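PDB 2PP0: L-talarate/galactarate dehydratase from Salmonella typhimurium, which dehydrates both L-talarate and galactarate to 5-keto-4-deoxy-D-glucarate with the help of magnesium, and also epimerises L-talarate to galactarate. Local coordinates for residues I67-R70 and D71-G75. Residues are numbered along the deposited sequence; the frame is centred on the assembly and turned at random.
Sequences IRSR and DGFEG
D71 lies alongside R70 and takes a side-on salt bridge from it: NE of R70 reaches OD1 of D71 at 2.9 Å from above the carboxylate plane, while NH2 of R70 meets OD2 of D71 at 3.2 Å on its syn side. A bend at chi3 (65°) turns the end of the otherwise extended R70 chain alongside D71. The type I turn S69-G72 is closed by a hydrogen bond from G72 N to S69 O, 3.1 Å, the donor above the carbonyl plane; G72 has positive phi (86°), common for glycine. At F73 the backbone N donates to OG of S69 (2.9 Å), which lies at the phenyl edge and also bonds D26 OD2, and F73 O receives S69 N (2.9 Å). A water donates to both S69 O and F73 O, bridging strand end and turn. E74, in a non-hydrogen-bonded pair with R68, sets its CB and CG over one guanidinium face, NH1 of R68 lying 3.7 Å from CB of E74; the E74 carboxylate, through OE2, salt-bridges K145 NZ. G75 and I67 form the antiparallel hydrogen-bonded pair, G75 N to I67 O and I67 N to G75 O both measuring 2.9 Å. This tip of the N-terminal domain's 57-69/74-81 hairpin packs I67 and F73 on helix 127-146, while R68 pairs through its backbone with strand 28-40.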
ATOM      1  N   ILE B  67       3.127  15.641 -16.627  1.00 28.60           N
ATOM      2  CA  ILE B  67       1.715  15.396 -16.889  1.00 27.99           C
ATOM      3  C   ILE B  67       0.865  16.535 -16.324  1.00 29.23           C
ATOM      4  O   ILE B  67       1.104  16.998 -15.209  1.00 27.85           O
ATOM      5  CB  ILE B  67       1.256  14.066 -16.221  1.00 29.15           C
ATOM      6  CG1 ILE B  67       2.150  12.908 -16.680  1.00 30.64           C
ATOM      7  CG2 ILE B  67      -0.202  13.771 -16.567  1.00 26.81           C
ATOM      8  CD1 ILE B  67       1.828  11.570 -15.993  1.00 29.85           C
ATOM      9  N   ARG B  68      -0.112  16.991 -17.103  1.00 29.38           N
ATOM     10  CA  ARG B  68      -1.007  18.060 -16.668  1.00 31.44           C
ATOM     11  C   ARG B  68      -2.445  17.603 -16.828  1.00 30.43           C
ATOM     12  O   ARG B  68      -2.805  17.002 -17.840  1.00 31.21           O
ATOM     13  CB  ARG B  68      -0.744  19.344 -17.468  1.00 31.94           C
ATOM     14  CG  ARG B  68       0.478  20.087 -16.961  1.00 33.86           C
ATOM     15  CD  ARG B  68       0.900  21.252 -17.844  1.00 37.61           C
ATOM     16  NE  ARG B  68       2.118  21.861 -17.314  1.00 39.41           N
ATOM     17  CZ  ARG B  68       2.170  22.598 -16.204  1.00 43.60           C
ATOM     18  NH1 ARG B  68       1.067  22.838 -15.503  1.00 43.25           N
ATOM     19  NH2 ARG B  68       3.333  23.072 -15.776  1.00 44.26           N
ATOM     20  N   SER B  69      -3.263  17.874 -15.818  1.00 30.19           N
ATOM     21  CA  SER B  69      -4.663  17.461 -15.842  1.00 31.42           C
ATOM     22  C   SER B  69      -5.625  18.592 -16.208  1.00 31.41           C
ATOM     23  O   SER B  69      -5.288  19.774 -16.132  1.00 30.55           O
ATOM     24  CB  SER B  69      -5.063  16.899 -14.477  1.00 32.24           C
ATOM     25  OG  SER B  69      -5.075  17.934 -13.507  1.00 32.93           O
ATOM     26  N   ARG B  70      -6.833  18.203 -16.596  1.00 31.45           N
ATOM     27  CA  ARG B  70      -7.873  19.142 -16.962  1.00 33.91           C
ATOM     28  C   ARG B  70      -8.123  20.146 -15.834  1.00 35.44           C
ATOM     29  O   ARG B  70      -8.246  21.344 -16.079  1.00 36.08           O
ATOM     30  CB  ARG B  70      -9.165  18.377 -17.251  1.00 35.55           C
ATOM     31  CG  ARG B  70     -10.368  19.253 -17.561  1.00 35.19           C
ATOM     32  CD  ARG B  70     -11.634  18.441 -17.402  1.00 35.45           C
ATOM     33  NE  ARG B  70     -11.815  18.027 -16.012  1.00 36.63           N
ATOM     34  CZ  ARG B  70     -12.696  17.118 -15.609  1.00 37.54           C
ATOM     35  NH1 ARG B  70     -13.485  16.523 -16.493  1.00 37.13           N
ATOM     36  NH2 ARG B  70     -12.792  16.805 -14.324  1.00 37.09           N
ATOM     37  N   ASP B  71      -8.179  19.659 -14.597  1.00 34.69           N
ATOM     38  CA  ASP B  71      -8.453  20.533 -13.462  1.00 35.43           C
ATOM     39  C   ASP B  71      -7.276  21.335 -12.924  1.00 35.44           C
ATOM     40  O   ASP B  71      -7.314  21.816 -11.791  1.00 35.27           O
ATOM     41  CB  ASP B  71      -9.120  19.737 -12.337  1.00 34.83           C
ATOM     42  CG  ASP B  71     -10.439  19.118 -12.776  1.00 35.80           C
ATOM     43  OD1 ASP B  71     -11.057  19.659 -13.720  1.00 34.58           O
ATOM     44  OD2 ASP B  71     -10.865  18.101 -12.184  1.00 35.79           O
ATOM     45  N   GLY B  72      -6.230  21.469 -13.733  1.00 33.84           N
ATOM     46  CA  GLY B  72      -5.086  22.276 -13.342  1.00 33.65           C
ATOM     47  C   GLY B  72      -3.958  21.690 -12.521  1.00 34.94           C
ATOM     48  O   GLY B  72      -3.091  22.433 -12.048  1.00 34.51           O
ATOM     49  N   PHE B  73      -3.944  20.376 -12.342  1.00 34.22           N
ATOM     50  CA  PHE B  73      -2.880  19.756 -11.567  1.00 34.29           C
ATOM     51  C   PHE B  73      -1.693  19.422 -12.457  1.00 34.89           C
ATOM     52  O   PHE B  73      -1.828  19.259 -13.670  1.00 34.35           O
ATOM     53  CB  PHE B  73      -3.411  18.512 -10.849  1.00 33.52           C
ATOM     54  CG  PHE B  73      -4.394  18.833  -9.750  1.00 31.69           C
ATOM     55  CD1 PHE B  73      -3.952  19.324  -8.530  1.00 31.18           C
ATOM     56  CD2 PHE B  73      -5.763  18.696  -9.959  1.00 33.57           C
ATOM     57  CE1 PHE B  73      -4.856  19.674  -7.531  1.00 29.92           C
ATOM     58  CE2 PHE B  73      -6.678  19.045  -8.963  1.00 35.02           C
ATOM     59  CZ  PHE B  73      -6.218  19.535  -7.749  1.00 32.46           C
ATOM     60  N   GLU B  74      -0.524  19.335 -11.844  1.00 35.74           N
ATOM     61  CA  GLU B  74       0.693  19.058 -12.579  1.00 36.11           C
ATOM     62  C   GLU B  74       1.551  18.043 -11.827  1.00 34.67           C
ATOM     63  O   GLU B  74       1.578  18.027 -10.598  1.00 33.31           O
ATOM     64  CB  GLU B  74       1.425  20.391 -12.792  1.00 38.54           C
ATOM     65  CG  GLU B  74       2.923  20.335 -12.952  1.00 43.66           C
ATOM     66  CD  GLU B  74       3.650  20.163 -11.634  1.00 45.31           C
ATOM     67  OE1 GLU B  74       3.307  20.859 -10.650  1.00 46.30           O
ATOM     68  OE2 GLU B  74       4.578  19.335 -11.587  1.00 48.38           O
ATOM     69  N   GLY B  75       2.230  17.180 -12.574  1.00 31.69           N
ATOM     70  CA  GLY B  75       3.082  16.185 -11.948  1.00 30.40           C
ATOM     71  C   GLY B  75       4.348  15.969 -12.753  1.00 28.88           C
ATOM     72  O   GLY B  75       4.331  16.076 -13.978  1.00 28.23           O
TER
HETATM   73  O   HOH W   1      -2.718  21.257 -15.457  1.00 43.64           O